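PDB 6I60: alpha-rhamnosidase from Dictyoglomus thermophilum, which probably hydrolyses terminal non-reducing alpha-L-rhamnose residues from alpha-L-rhamnosides, as a bacterial glycoside hydrolase. Local coordinates for residues K111-K116 and N133-G138; C37-N42 and N50-W55; D86-G91 and K101-E106; R191-I196 and Y229-V234. All blocks are in the same frame, centred on the assembly; numbering follows the deposited sequence.

Contact 1 of 4, residues K111-K116 and N133-G138; sequences KVYFWK and NTFETG
Lys111 O takes the backbone N of Thr137 in a nearly straight bond of 3.1 Å, and Thr137 OG1 lies 2.9 Å from Lys111 O; Glu108 O is within reach of the same hydroxyl. Strands 112-116 and 133-137 run antiparallel, with Tyr113-Phe135 and Trp115-Asn133 as hydrogen-bonded pairs. The side chains of these four share one face. Tyr113 CB sits over the Phe135 ring, 3.8 Å from its centroid, while the two rings, nearly parallel, slide apart with little overlap. Phe135, its CG between backbone N and carbonyl carbon (chi1 62°), turns its edge to the Trp115 face in an offset pair, Phe135 CD1 3.8 Å from Trp115 CD1. A water accepts from Trp115 NE1 at 2.7 Å and donates weakly to Thr134 O. On the other face Val112 CG2 rests 3.2 Å from Glu136 OE1, whose carboxylate is salt-bridged to Arg193 and Arg191. One face of this immunoglobulin-like sheet is thus mostly aromatic, while on the other Glu136 offers a charge to arginines of the next domain.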
loop_
_atom_site.group_PDB
_atom_site.type_symbol
_atom_site.label_atom_id
_atom_site.label_comp_id
_atom_site.label_asym_id
_atom_site.label_seq_id
_atom_site.Cartn_x
_atom_site.Cartn_y
_atom_site.Cartn_z
ATOM N N LYS A 111 20.683 -3.327 20.272
ATOM C CA LYS A 111 20.169 -3.727 21.573
ATOM C C LYS A 111 18.721 -4.180 21.449
ATOM O O LYS A 111 17.946 -3.614 20.673
ATOM C CB LYS A 111 20.280 -2.583 22.584
ATOM C CG LYS A 111 21.693 -2.346 23.099
ATOM C CD LYS A 111 21.731 -2.291 24.620
ATOM C CE LYS A 111 22.878 -1.419 25.116
ATOM N NZ LYS A 111 24.074 -1.509 24.233
ATOM N N VAL A 112 18.365 -5.210 22.212
ATOM C CA VAL A 112 17.000 -5.722 22.272
ATOM C C VAL A 112 16.338 -5.165 23.522
ATOM O O VAL A 112 16.910 -5.229 24.618
ATOM C CB VAL A 112 16.981 -7.263 22.269
ATOM C CG1 VAL A 112 15.695 -7.795 22.894
ATOM C CG2 VAL A 112 17.143 -7.791 20.855
ATOM N N TYR A 113 15.139 -4.611 23.363
ATOM C CA TYR A 113 14.388 -4.046 24.471
ATOM C C TYR A 113 13.098 -4.827 24.689
ATOM O O TYR A 113 12.629 -5.556 23.812
ATOM C CB TYR A 113 14.070 -2.565 24.230
ATOM C CG TYR A 113 15.294 -1.704 24.030
ATOM C CD1 TYR A 113 15.864 -1.552 22.772
ATOM C CD2 TYR A 113 15.883 -1.045 25.100
ATOM C CE1 TYR A 113 16.987 -0.766 22.586
ATOM C CE2 TYR A 113 17.004 -0.257 24.924
ATOM C CZ TYR A 113 17.553 -0.121 23.666
ATOM O OH TYR A 113 18.670 0.666 23.493
ATOM N N PHE A 114 12.532 -4.661 25.881
ATOM C CA PHE A 114 11.296 -5.318 26.276
ATOM C C PHE A 114 10.324 -4.265 26.786
ATOM O O PHE A 114 10.736 -3.240 27.337
ATOM C CB PHE A 114 11.542 -6.380 27.361
ATOM C CG PHE A 114 12.676 -7.319 27.049
ATOM C CD1 PHE A 114 13.991 -6.953 27.296
ATOM C CD2 PHE A 114 12.428 -8.573 26.512
ATOM C CE1 PHE A 114 15.032 -7.812 27.005
ATOM C CE2 PHE A 114 13.467 -9.438 26.222
ATOM C CZ PHE A 114 14.770 -9.057 26.470
ATOM N N TRP A 115 9.028 -4.516 26.602
ATOM C CA TRP A 115 8.040 -3.546 27.052
ATOM C C TRP A 115 6.703 -4.222 27.314
ATOM O O TRP A 115 6.276 -5.091 26.549
ATOM C CB TRP A 115 7.873 -2.403 26.040
ATOM C CG TRP A 115 7.199 -2.776 24.748
ATOM C CD1 TRP A 115 7.671 -3.627 23.789
ATOM C CD2 TRP A 115 5.940 -2.286 24.264
ATOM N NE1 TRP A 115 6.779 -3.702 22.744
ATOM C CE2 TRP A 115 5.710 -2.889 23.012
ATOM C CE3 TRP A 115 4.983 -1.400 24.772
ATOM C CZ2 TRP A 115 4.563 -2.635 22.261
ATOM C CZ3 TRP A 115 3.846 -1.148 24.025
ATOM C CH2 TRP A 115 3.647 -1.764 22.783
ATOM N N LYS A 116 6.062 -3.819 28.407
ATOM C CA LYS A 116 4.692 -4.179 28.740
ATOM C C LYS A 116 3.882 -2.901 28.921
ATOM O O LYS A 116 4.421 -1.792 28.895
ATOM C CB LYS A 116 4.631 -5.039 30.008
ATOM C CG LYS A 116 5.936 -5.731 30.361
ATOM C CD LYS A 116 5.980 -6.122 31.830
ATOM C CE LYS A 116 6.217 -4.910 32.717
ATOM N NZ LYS A 116 6.284 -5.281 34.159
ATOM N N ASN A 133 6.578 -7.833 25.388
ATOM C CA ASN A 133 6.889 -7.779 23.971
ATOM C C ASN A 133 8.348 -7.362 23.787
ATOM O O ASN A 133 9.095 -7.173 24.750
ATOM C CB ASN A 133 5.933 -6.829 23.248
ATOM C CG ASN A 133 4.728 -7.547 22.672
ATOM O OD1 ASN A 133 3.898 -8.082 23.410
ATOM N ND2 ASN A 133 4.629 -7.568 21.346
ATOM N N THR A 134 8.758 -7.213 22.531
ATOM C CA THR A 134 10.166 -7.018 22.223
ATOM C C THR A 134 10.303 -6.207 20.944
ATOM O O THR A 134 9.556 -6.419 19.987
ATOM C CB THR A 134 10.880 -8.371 22.079
ATOM O OG1 THR A 134 11.137 -8.917 23.380
ATOM C CG2 THR A 134 12.194 -8.232 21.322
ATOM N N PHE A 135 11.247 -5.267 20.942
ATOM C CA PHE A 135 11.668 -4.607 19.714
ATOM C C PHE A 135 13.184 -4.486 19.726
ATOM O O PHE A 135 13.769 -4.092 20.739
ATOM C CB PHE A 135 11.005 -3.230 19.547
ATOM C CG PHE A 135 11.354 -2.239 20.622
ATOM C CD1 PHE A 135 10.667 -2.228 21.825
ATOM C CD2 PHE A 135 12.350 -1.296 20.417
ATOM C CE1 PHE A 135 10.978 -1.311 22.809
ATOM C CE2 PHE A 135 12.667 -0.375 21.398
ATOM C CZ PHE A 135 11.980 -0.382 22.594
ATOM N N GLU A 136 13.814 -4.849 18.612
ATOM C CA GLU A 136 15.265 -4.830 18.481
ATOM C C GLU A 136 15.684 -3.696 17.557
ATOM O O GLU A 136 15.116 -3.531 16.472
ATOM C CB GLU A 136 15.789 -6.163 17.940
ATOM C CG GLU A 136 17.263 -6.134 17.561
ATOM C CD GLU A 136 17.860 -7.520 17.410
ATOM O OE1 GLU A 136 17.157 -8.510 17.700
ATOM O OE2 GLU A 136 19.034 -7.620 16.992
ATOM N N THR A 137 16.676 -2.924 17.985
ATOM C CA THR A 137 17.197 -1.844 17.164
ATOM C C THR A 137 18.210 -2.385 16.164
ATOM O O THR A 137 18.960 -3.320 16.461
ATOM C CB THR A 137 17.841 -0.767 18.038
ATOM O OG1 THR A 137 18.755 -1.376 18.957
ATOM C CG2 THR A 137 16.778 -0.011 18.820
ATOM N N GLY A 138 18.242 -1.770 14.997
ATOM C CA GLY A 138 19.156 -2.145 13.951
ATOM C C GLY A 138 20.495 -1.497 14.174
ATOM O O GLY A 138 20.975 -1.447 15.283
HETATM O O HOH W 1 7.554 -4.653 20.293
#

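Contact 2 of 4, residues C37-N42 and N50-W55; sequences CEFTTN and NPIFSW
Cys37 and Phe53 face each other as an antiparallel non-hydrogen-bonded pair at one edge of the three-stranded sheet of the N-terminal immunoglobulin-like domain, where strand 35-37 ends beside strand 52-56. The sulfur approaches the Phe53 ring obliquely, a Cys sulfur-aromatic contact with SG 4.5 Å from the ring centroid. With SG anti to the backbone N (chi1 174°), the same atom also reaches Pro51 CB at 3.9 Å. Trp115 and Phe135 each meet the Phe53 ring edge-to-face, which places this pair in the domain interior.

Beyond Cys37 the chain turns, and Glu38 and Phe39 both adopt positive phi. The Glu38 side chain crosses Pro51 at about a right angle and doubles back at chi2 (-59°), which carries its carboxylate to the backbone of Ile52. Glu38 thus pairs with Ile52 twice: its N donates to Ile52 O at 2.8 Å, and its OE2 accepts from Ile52 N. The other carboxylate oxygen, OE1, is salt-bridged to Arg528 of helix 524-535, joining the turn to the six-hairpin glycosidase domain. Phe39 crosses Ile52 obliquely and also packs on Ile524 and Arg528 of this helix. Its far end makes the apolar contact, Phe39 CZ lying 3.8 Å from Ile52 CG2.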
loop_
_atom_site.group_PDB
_atom_site.type_symbol
_atom_site.label_atom_id
_atom_site.label_comp_id
_atom_site.label_asym_id
_atom_site.label_seq_id
_atom_site.Cartn_x
_atom_site.Cartn_y
_atom_site.Cartn_z
ATOM N N CYS A 37 5.091 -2.421 18.039
ATOM C CA CYS A 37 6.096 -1.373 17.956
ATOM C C CYS A 37 6.377 -1.105 16.486
ATOM O O CYS A 37 6.650 -2.040 15.726
ATOM C CB CYS A 37 7.380 -1.771 18.684
ATOM S SG CYS A 37 8.731 -0.593 18.476
ATOM N N GLU A 38 6.297 0.165 16.089
ATOM C CA GLU A 38 6.352 0.551 14.680
ATOM C C GLU A 38 5.258 -0.145 13.872
ATOM O O GLU A 38 5.452 -0.477 12.700
ATOM C CB GLU A 38 7.731 0.272 14.071
ATOM C CG GLU A 38 8.798 1.280 14.464
ATOM C CD GLU A 38 8.438 2.695 14.055
ATOM O OE1 GLU A 38 8.773 3.090 12.917
ATOM O OE2 GLU A 38 7.815 3.408 14.871
ATOM N N PHE A 39 4.105 -0.374 14.507
ATOM C CA PHE A 39 2.957 -1.023 13.871
ATOM C C PHE A 39 3.315 -2.417 13.362
ATOM O O PHE A 39 2.868 -2.843 12.294
ATOM C CB PHE A 39 2.385 -0.158 12.746
ATOM C CG PHE A 39 1.991 1.218 13.190
ATOM C CD1 PHE A 39 0.769 1.437 13.805
ATOM C CD2 PHE A 39 2.845 2.293 13.001
ATOM C CE1 PHE A 39 0.403 2.701 14.217
ATOM C CE2 PHE A 39 2.486 3.562 13.413
ATOM C CZ PHE A 39 1.264 3.766 14.023
ATOM N N THR A 40 4.125 -3.137 14.135
ATOM C CA THR A 40 4.531 -4.488 13.780
ATOM C C THR A 40 4.749 -5.288 15.054
ATOM O O THR A 40 5.303 -4.775 16.031
ATOM C CB THR A 40 5.810 -4.488 12.934
ATOM O OG1 THR A 40 5.676 -3.544 11.865
ATOM C CG2 THR A 40 6.070 -5.877 12.356
ATOM N N THR A 41 4.308 -6.544 15.038
ATOM C CA THR A 41 4.497 -7.433 16.177
ATOM C C THR A 41 5.961 -7.843 16.254
ATOM O O THR A 41 6.468 -8.534 15.365
ATOM C CB THR A 41 3.591 -8.655 16.058
ATOM O OG1 THR A 41 2.233 -8.271 16.306
ATOM C CG2 THR A 41 3.998 -9.726 17.064
ATOM N N ASN A 42 6.642 -7.405 17.317
ATOM C CA ASN A 42 8.044 -7.708 17.577
ATOM C C ASN A 42 8.913 -7.336 16.382
ATOM O O ASN A 42 9.390 -8.222 15.662
ATOM C CB ASN A 42 8.219 -9.188 17.923
ATOM C CG ASN A 42 7.628 -9.540 19.272
ATOM O OD1 ASN A 42 7.692 -8.751 20.215
ATOM N ND2 ASN A 42 7.045 -10.730 19.371
ATOM N N ASN A 50 12.714 7.341 18.259
ATOM C CA ASN A 50 11.462 7.424 19.007
ATOM C C ASN A 50 10.401 6.630 18.253
ATOM O O ASN A 50 9.573 7.208 17.534
ATOM C CB ASN A 50 11.028 8.875 19.205
ATOM C CG ASN A 50 12.105 9.720 19.851
ATOM O OD1 ASN A 50 13.125 10.026 19.234
ATOM N ND2 ASN A 50 11.884 10.102 21.104
ATOM N N PRO A 51 10.394 5.305 18.391
ATOM C CA PRO A 51 9.391 4.493 17.691
ATOM C C PRO A 51 7.994 4.721 18.253
ATOM O O PRO A 51 7.793 5.364 19.285
ATOM C CB PRO A 51 9.863 3.055 17.930
ATOM C CG PRO A 51 10.687 3.129 19.173
ATOM C CD PRO A 51 11.349 4.476 19.147
ATOM N N ILE A 52 7.012 4.168 17.546
ATOM C CA ILE A 52 5.604 4.307 17.898
ATOM C C ILE A 52 5.125 3.010 18.540
ATOM O O ILE A 52 5.358 1.918 18.004
ATOM C CB ILE A 52 4.756 4.655 16.661
ATOM C CG1 ILE A 52 5.268 5.939 16.002
ATOM C CG2 ILE A 52 3.290 4.788 17.040
ATOM C CD1 ILE A 52 4.936 7.202 16.769
ATOM N N PHE A 53 4.458 3.128 19.685
ATOM C CA PHE A 53 3.898 1.991 20.402
ATOM C C PHE A 53 2.377 2.035 20.328
ATOM O O PHE A 53 1.776 3.113 20.356
ATOM C CB PHE A 53 4.349 1.983 21.867
ATOM C CG PHE A 53 5.816 1.709 22.052
ATOM C CD1 PHE A 53 6.285 0.408 22.139
ATOM C CD2 PHE A 53 6.723 2.751 22.138
ATOM C CE1 PHE A 53 7.633 0.152 22.309
ATOM C CE2 PHE A 53 8.073 2.502 22.307
ATOM C CZ PHE A 53 8.528 1.201 22.393
ATOM N N SER A 54 1.760 0.858 20.239
ATOM C CA SER A 54 0.313 0.767 20.125
ATOM C C SER A 54 -0.160 -0.534 20.755
ATOM O O SER A 54 0.616 -1.475 20.942
ATOM C CB SER A 54 -0.142 0.854 18.663
ATOM O OG SER A 54 0.766 0.184 17.806
ATOM N N TRP A 55 -1.452 -0.575 21.079
ATOM C CA TRP A 55 -2.055 -1.746 21.701
ATOM C C TRP A 55 -3.565 -1.672 21.544
ATOM O O TRP A 55 -4.135 -0.597 21.339
ATOM C CB TRP A 55 -1.682 -1.850 23.183
ATOM C CG TRP A 55 -2.010 -0.613 23.957
ATOM C CD1 TRP A 55 -3.225 -0.267 24.474
ATOM C CD2 TRP A 55 -1.112 0.450 24.294
ATOM N NE1 TRP A 55 -3.138 0.946 25.115
ATOM C CE2 TRP A 55 -1.851 1.407 25.019
ATOM C CE3 TRP A 55 0.245 0.685 24.057
ATOM C CZ2 TRP A 55 -1.279 2.577 25.507
ATOM C CZ3 TRP A 55 0.810 1.846 24.540
ATOM C CH2 TRP A 55 0.050 2.777 25.259
#

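Contact 3 of 4, residues D86-G91 and K101-E106; sequences DVWDTG and KYEGKE
Val87 and Trp88, which together face Val73 in a classic beta bulge on the edge strand 88-89, meet segment 101-106 of the immunoglobulin-like domain, the end of strand 99-101 and the loop after it. The polar link is a single backbone bond, Lys105 N to Val87 O at 2.7 Å, almost straight at 174°. Aromatic contacts carry most of the rest. With chi1 at -157° the Trp88 side chain swings away from its own backbone N, laying one indole face against the Glu103 and Gly104 backbone. Tyr102 turns its edge to that indole in an offset edge-to-face pair, planes at 74°, with Tyr102 CD1 3.4 Å from Trp88 CE3. Thr90 CG2 lies against the opposite indole face. Apolar packing adds Val87 CB against Lys105 CB at 3.8 Å. In the segment 86-91, Asp89 OD1 accepts from Gly91 N as an Asx turn, and also from Gln70. A CH-pi contact completes the packing: Gly104 CA stands over the five-membered ring of Trp88, 3.5 Å from its centroid.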
loop_
_atom_site.group_PDB
_atom_site.type_symbol
_atom_site.label_atom_id
_atom_site.label_comp_id
_atom_site.label_asym_id
_atom_site.label_seq_id
_atom_site.Cartn_x
_atom_site.Cartn_y
_atom_site.Cartn_z
ATOM N N ASP A 86 13.631 0.540 33.503
ATOM C CA ASP A 86 15.071 0.581 33.265
ATOM C C ASP A 86 15.435 1.672 32.268
ATOM O O ASP A 86 16.336 2.480 32.516
ATOM C CB ASP A 86 15.569 -0.781 32.785
ATOM C CG ASP A 86 17.082 -0.868 32.756
ATOM O OD1 ASP A 86 17.623 -1.938 33.101
ATOM O OD2 ASP A 86 17.732 0.134 32.390
ATOM N N VAL A 87 14.748 1.722 31.130
ATOM C CA VAL A 87 14.989 2.780 30.161
ATOM C C VAL A 87 13.753 3.620 29.859
ATOM O O VAL A 87 13.889 4.699 29.256
ATOM C CB VAL A 87 15.585 2.215 28.854
ATOM C CG1 VAL A 87 16.679 1.178 29.197
ATOM C CG2 VAL A 87 14.510 1.667 27.945
ATOM N N TRP A 88 12.550 3.191 30.251
ATOM C CA TRP A 88 11.383 4.062 30.199
ATOM C C TRP A 88 10.354 3.624 31.230
ATOM O O TRP A 88 10.136 2.427 31.438
ATOM C CB TRP A 88 10.731 4.087 28.812
ATOM C CG TRP A 88 9.901 5.338 28.578
ATOM C CD1 TRP A 88 9.953 6.500 29.297
ATOM C CD2 TRP A 88 8.912 5.547 27.558
ATOM N NE1 TRP A 88 9.062 7.415 28.791
ATOM C CE2 TRP A 88 8.410 6.856 27.723
ATOM C CE3 TRP A 88 8.401 4.756 26.524
ATOM C CZ2 TRP A 88 7.424 7.390 26.891
ATOM C CZ3 TRP A 88 7.422 5.288 25.701
ATOM C CH2 TRP A 88 6.945 6.592 25.891
ATOM N N ASP A 89 9.710 4.611 31.856
ATOM C CA ASP A 89 8.590 4.365 32.765
ATOM C C ASP A 89 7.722 5.621 32.761
ATOM O O ASP A 89 8.055 6.609 33.422
ATOM C CB ASP A 89 9.071 4.024 34.169
ATOM C CG ASP A 89 7.954 3.497 35.056
ATOM O OD1 ASP A 89 6.788 3.911 34.863
ATOM O OD2 ASP A 89 8.245 2.671 35.949
ATOM N N THR A 90 6.620 5.576 32.010
ATOM C CA THR A 90 5.741 6.735 31.904
ATOM C C THR A 90 4.942 6.985 33.174
ATOM O O THR A 90 4.501 8.117 33.400
ATOM C CB THR A 90 4.772 6.561 30.733
ATOM O OG1 THR A 90 3.843 5.510 31.032
ATOM C CG2 THR A 90 5.526 6.210 29.472
ATOM N N GLY A 91 4.744 5.966 34.005
ATOM C CA GLY A 91 3.816 6.113 35.103
ATOM C C GLY A 91 2.391 6.143 34.573
ATOM O O GLY A 91 2.132 5.985 33.378
ATOM N N LYS A 101 4.206 7.991 21.178
ATOM C CA LYS A 101 5.567 8.173 20.697
ATOM C C LYS A 101 6.546 7.923 21.837
ATOM O O LYS A 101 6.326 8.364 22.970
ATOM C CB LYS A 101 5.755 9.582 20.130
ATOM C CG LYS A 101 7.197 9.955 19.813
ATOM C CD LYS A 101 7.405 11.462 19.890
ATOM C CE LYS A 101 8.643 11.896 19.118
ATOM N NZ LYS A 101 8.649 13.362 18.835
ATOM N N TYR A 102 7.623 7.204 21.530
ATOM C CA TYR A 102 8.609 6.847 22.540
ATOM C C TYR A 102 9.311 8.088 23.076
ATOM O O TYR A 102 9.699 8.981 22.317
ATOM C CB TYR A 102 9.632 5.876 21.950
ATOM C CG TYR A 102 10.790 5.552 22.865
ATOM C CD1 TYR A 102 10.635 4.675 23.929
ATOM C CD2 TYR A 102 12.044 6.113 22.657
ATOM C CE1 TYR A 102 11.691 4.372 24.764
ATOM C CE2 TYR A 102 13.107 5.817 23.488
ATOM C CZ TYR A 102 12.924 4.944 24.539
ATOM O OH TYR A 102 13.974 4.638 25.373
ATOM N N GLU A 103 9.473 8.138 24.401
ATOM C CA GLU A 103 10.089 9.281 25.065
ATOM C C GLU A 103 11.001 8.841 26.205
ATOM O O GLU A 103 11.142 9.558 27.203
ATOM C CB GLU A 103 9.028 10.247 25.602
ATOM C CG GLU A 103 8.364 11.116 24.547
ATOM C CD GLU A 103 7.292 12.014 25.135
ATOM O OE1 GLU A 103 6.517 11.533 25.988
ATOM O OE2 GLU A 103 7.224 13.201 24.749
ATOM N N GLY A 104 11.623 7.673 26.082
ATOM C CA GLY A 104 12.461 7.123 27.123
ATOM C C GLY A 104 13.932 7.419 26.913
ATOM O O GLY A 104 14.315 8.360 26.210
ATOM N N LYS A 105 14.768 6.600 27.547
ATOM C CA LYS A 105 16.210 6.735 27.398
ATOM C C LYS A 105 16.607 6.565 25.936
ATOM O O LYS A 105 15.997 5.784 25.200
ATOM C CB LYS A 105 16.924 5.702 28.274
ATOM C CG LYS A 105 18.439 5.713 28.161
ATOM C CD LYS A 105 19.104 5.598 29.525
ATOM C CE LYS A 105 20.491 4.987 29.406
ATOM N NZ LYS A 105 21.256 5.090 30.679
ATOM N N GLU A 106 17.621 7.317 25.514
ATOM C CA GLU A 106 18.094 7.246 24.137
ATOM C C GLU A 106 18.487 5.816 23.785
ATOM O O GLU A 106 19.368 5.228 24.422
ATOM C CB GLU A 106 19.278 8.192 23.937
ATOM C CG GLU A 106 20.139 7.875 22.725
ATOM C CD GLU A 106 19.874 8.807 21.561
ATOM O OE1 GLU A 106 20.453 8.588 20.476
ATOM O OE2 GLU A 106 19.086 9.761 21.731
#

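Contact 4 of 4, residues R191-I196 and Y229-V234; sequences RARVYI and YTVYDV
Arg193 reaches across to Asp233 of the neighbouring strand, with which it forms an antiparallel non-hydrogen-bonded pair. Its CB lies 4.1 Å from Tyr232 O. The chain then bends at chi2 (-63°) toward the partner strand, bringing CD to 3.6 Å from Tyr232 O and into touch with Val231 CG2. At the tip the guanidinium divides its work. NH1 makes a salt bridge of 3.0 Å to Asp233 OD1, an oxygen that also bonds to Ser235, with the guanidinium and carboxylate planes 69° apart. The same NH1 donates to Ala192 O at 3.0 Å, the oxygen lying in the guanidinium plane. Val234 N reaches Ala192 O from the opposite face of its carbonyl plane, so two donors grip that oxygen. NH2 is salt-bridged to Glu136 of the immunoglobulin-like domain.

Further along the same face, Tyr195 lies beside Val231, its CE2 3.4 Å from Val231 CG2, and presents CD2 to the Tyr229 ring edge. The other face is mostly apolar, with Val194, Ile196 and Tyr232: Val194 CG2 meets Val234 CG2 at 3.6 Å, and Ile196 CG2 sits at the edge of the Tyr232 ring. Paired backbone bonds at Val194-Tyr232 and Ile196-Thr230 complete the regular ladder of adjacent antiparallel strands, here at the heart of a beta-sheet in the rhamnosidase N-terminal domain.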
loop_
_atom_site.group_PDB
_atom_site.type_symbol
_atom_site.label_atom_id
_atom_site.label_comp_id
_atom_site.label_asym_id
_atom_site.label_seq_id
_atom_site.Cartn_x
_atom_site.Cartn_y
_atom_site.Cartn_z
ATOM N N ARG A 191 23.751 -14.915 19.771
ATOM C CA ARG A 191 22.838 -14.415 18.753
ATOM C C ARG A 191 23.662 -13.963 17.556
ATOM O O ARG A 191 24.860 -13.695 17.671
ATOM C CB ARG A 191 21.976 -13.263 19.281
ATOM C CG ARG A 191 22.712 -11.939 19.371
ATOM C CD ARG A 191 21.748 -10.773 19.464
ATOM N NE ARG A 191 22.378 -9.600 20.061
ATOM C CZ ARG A 191 22.052 -8.345 19.771
ATOM N NH1 ARG A 191 21.097 -8.094 18.885
ATOM N NH2 ARG A 191 22.681 -7.341 20.365
ATOM N N ALA A 192 23.002 -13.887 16.402
ATOM C CA ALA A 192 23.654 -13.459 15.173
ATOM C C ALA A 192 22.712 -12.565 14.384
ATOM O O ALA A 192 21.518 -12.852 14.272
ATOM C CB ALA A 192 24.084 -14.655 14.314
ATOM N N ARG A 193 23.258 -11.482 13.840
ATOM C CA ARG A 193 22.493 -10.534 13.047
ATOM C C ARG A 193 23.254 -10.204 11.772
ATOM O O ARG A 193 24.487 -10.255 11.732
ATOM C CB ARG A 193 22.204 -9.249 13.828
ATOM C CG ARG A 193 21.316 -9.453 15.042
ATOM C CD ARG A 193 19.939 -9.945 14.636
ATOM N NE ARG A 193 19.016 -9.965 15.765
ATOM C CZ ARG A 193 18.840 -11.011 16.564
ATOM N NH1 ARG A 193 19.525 -12.127 16.358
ATOM N NH2 ARG A 193 17.977 -10.942 17.569
ATOM N N VAL A 194 22.502 -9.859 10.730
ATOM C CA VAL A 194 23.052 -9.598 9.404
ATOM C C VAL A 194 22.346 -8.372 8.843
ATOM O O VAL A 194 21.119 -8.367 8.713
ATOM C CB VAL A 194 22.882 -10.809 8.468
ATOM C CG1 VAL A 194 22.808 -10.372 7.024
ATOM C CG2 VAL A 194 24.025 -11.787 8.660
ATOM N N TYR A 195 23.114 -7.330 8.530
ATOM C CA TYR A 195 22.574 -6.046 8.082
ATOM C C TYR A 195 23.069 -5.800 6.661
ATOM O O TYR A 195 24.192 -5.330 6.461
ATOM C CB TYR A 195 22.988 -4.916 9.024
ATOM C CG TYR A 195 22.803 -5.224 10.496
ATOM C CD1 TYR A 195 23.747 -5.966 11.197
ATOM C CD2 TYR A 195 21.691 -4.763 11.188
ATOM C CE1 TYR A 195 23.582 -6.249 12.541
ATOM C CE2 TYR A 195 21.520 -5.039 12.535
ATOM C CZ TYR A 195 22.467 -5.783 13.205
ATOM O OH TYR A 195 22.295 -6.058 14.542
ATOM N N ILE A 196 22.225 -6.107 5.678
ATOM C CA ILE A 196 22.609 -6.103 4.271
ATOM C C ILE A 196 21.764 -5.086 3.518
ATOM O O ILE A 196 20.581 -4.895 3.824
ATOM C CB ILE A 196 22.462 -7.509 3.649
ATOM C CG1 ILE A 196 22.785 -7.487 2.154
ATOM C CG2 ILE A 196 21.071 -8.071 3.913
ATOM C CD1 ILE A 196 23.097 -8.847 1.575
ATOM N N TYR A 229 18.226 -0.670 4.294
ATOM C CA TYR A 229 18.869 -1.956 4.514
ATOM C C TYR A 229 17.962 -2.853 5.348
ATOM O O TYR A 229 17.109 -2.378 6.102
ATOM C CB TYR A 229 20.229 -1.788 5.200
ATOM C CG TYR A 229 20.166 -1.376 6.655
ATOM C CD1 TYR A 229 20.064 -0.039 7.014
ATOM C CD2 TYR A 229 20.225 -2.325 7.670
ATOM C CE1 TYR A 229 20.009 0.342 8.343
ATOM C CE2 TYR A 229 20.171 -1.953 8.999
ATOM C CZ TYR A 229 20.063 -0.619 9.330
ATOM O OH TYR A 229 20.010 -0.246 10.652
ATOM N N THR A 230 18.151 -4.160 5.196
ATOM C CA THR A 230 17.369 -5.161 5.906
ATOM C C THR A 230 18.258 -5.903 6.896
ATOM O O THR A 230 19.411 -6.222 6.592
ATOM C CB THR A 230 16.733 -6.153 4.926
ATOM O OG1 THR A 230 16.008 -5.436 3.919
ATOM C CG2 THR A 230 15.783 -7.094 5.651
ATOM N N VAL A 231 17.719 -6.168 8.084
ATOM C CA VAL A 231 18.414 -6.921 9.123
ATOM C C VAL A 231 17.734 -8.274 9.274
ATOM O O VAL A 231 16.501 -8.356 9.345
ATOM C CB VAL A 231 18.434 -6.160 10.460
ATOM C CG1 VAL A 231 17.057 -5.643 10.788
ATOM C CG2 VAL A 231 18.939 -7.065 11.574
ATOM N N TYR A 232 18.537 -9.333 9.321
ATOM C CA TYR A 232 18.035 -10.691 9.443
ATOM C C TYR A 232 18.593 -11.349 10.698
ATOM O O TYR A 232 19.688 -11.016 11.163
ATOM C CB TYR A 232 18.405 -11.529 8.216
ATOM C CG TYR A 232 17.685 -11.119 6.953
ATOM C CD1 TYR A 232 16.339 -11.406 6.773
ATOM C CD2 TYR A 232 18.355 -10.451 5.937
ATOM C CE1 TYR A 232 15.676 -11.034 5.618
ATOM C CE2 TYR A 232 17.702 -10.078 4.777
ATOM C CZ TYR A 232 16.364 -10.371 4.622
ATOM O OH TYR A 232 15.713 -9.998 3.468
ATOM N N ASP A 233 17.824 -12.288 11.243
ATOM C CA ASP A 233 18.241 -13.086 12.389
ATOM C C ASP A 233 18.796 -14.403 11.864
ATOM O O ASP A 233 18.041 -15.262 11.398
ATOM C CB ASP A 233 17.076 -13.317 13.350
ATOM C CG ASP A 233 17.325 -14.471 14.303
ATOM O OD1 ASP A 233 18.423 -14.534 14.896
ATOM O OD2 ASP A 233 16.422 -15.319 14.459
ATOM N N VAL A 234 20.115 -14.558 11.935
ATOM C CA VAL A 234 20.777 -15.745 11.406
ATOM C C VAL A 234 21.457 -16.494 12.541
ATOM O O VAL A 234 22.502 -17.124 12.346
ATOM C CB VAL A 234 21.785 -15.374 10.304
ATOM C CG1 VAL A 234 21.056 -14.823 9.092
ATOM C CG2 VAL A 234 22.796 -14.363 10.827
#

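Contacts 1, 2 and 3 all lie in the immunoglobulin-like domain, and contact 4 in the rhamnosidase N-terminal domain. Contacts 1 and 3 involve the same five-stranded sheet, 1 at its inner strands and 3 at the edge strand 88-89. Contact 2 belongs to the facing three-stranded sheet, and the two sheets share one aromatic core. Contacts 2 and 4 are buried, contact 1 partly so and contact 3 superficial, resting mainly on one indole, with a single backbone bond beside it. Long backbone ladders mark contacts 1 and 4, which are joined across the domain boundary by Glu136 with Arg191 and Arg193.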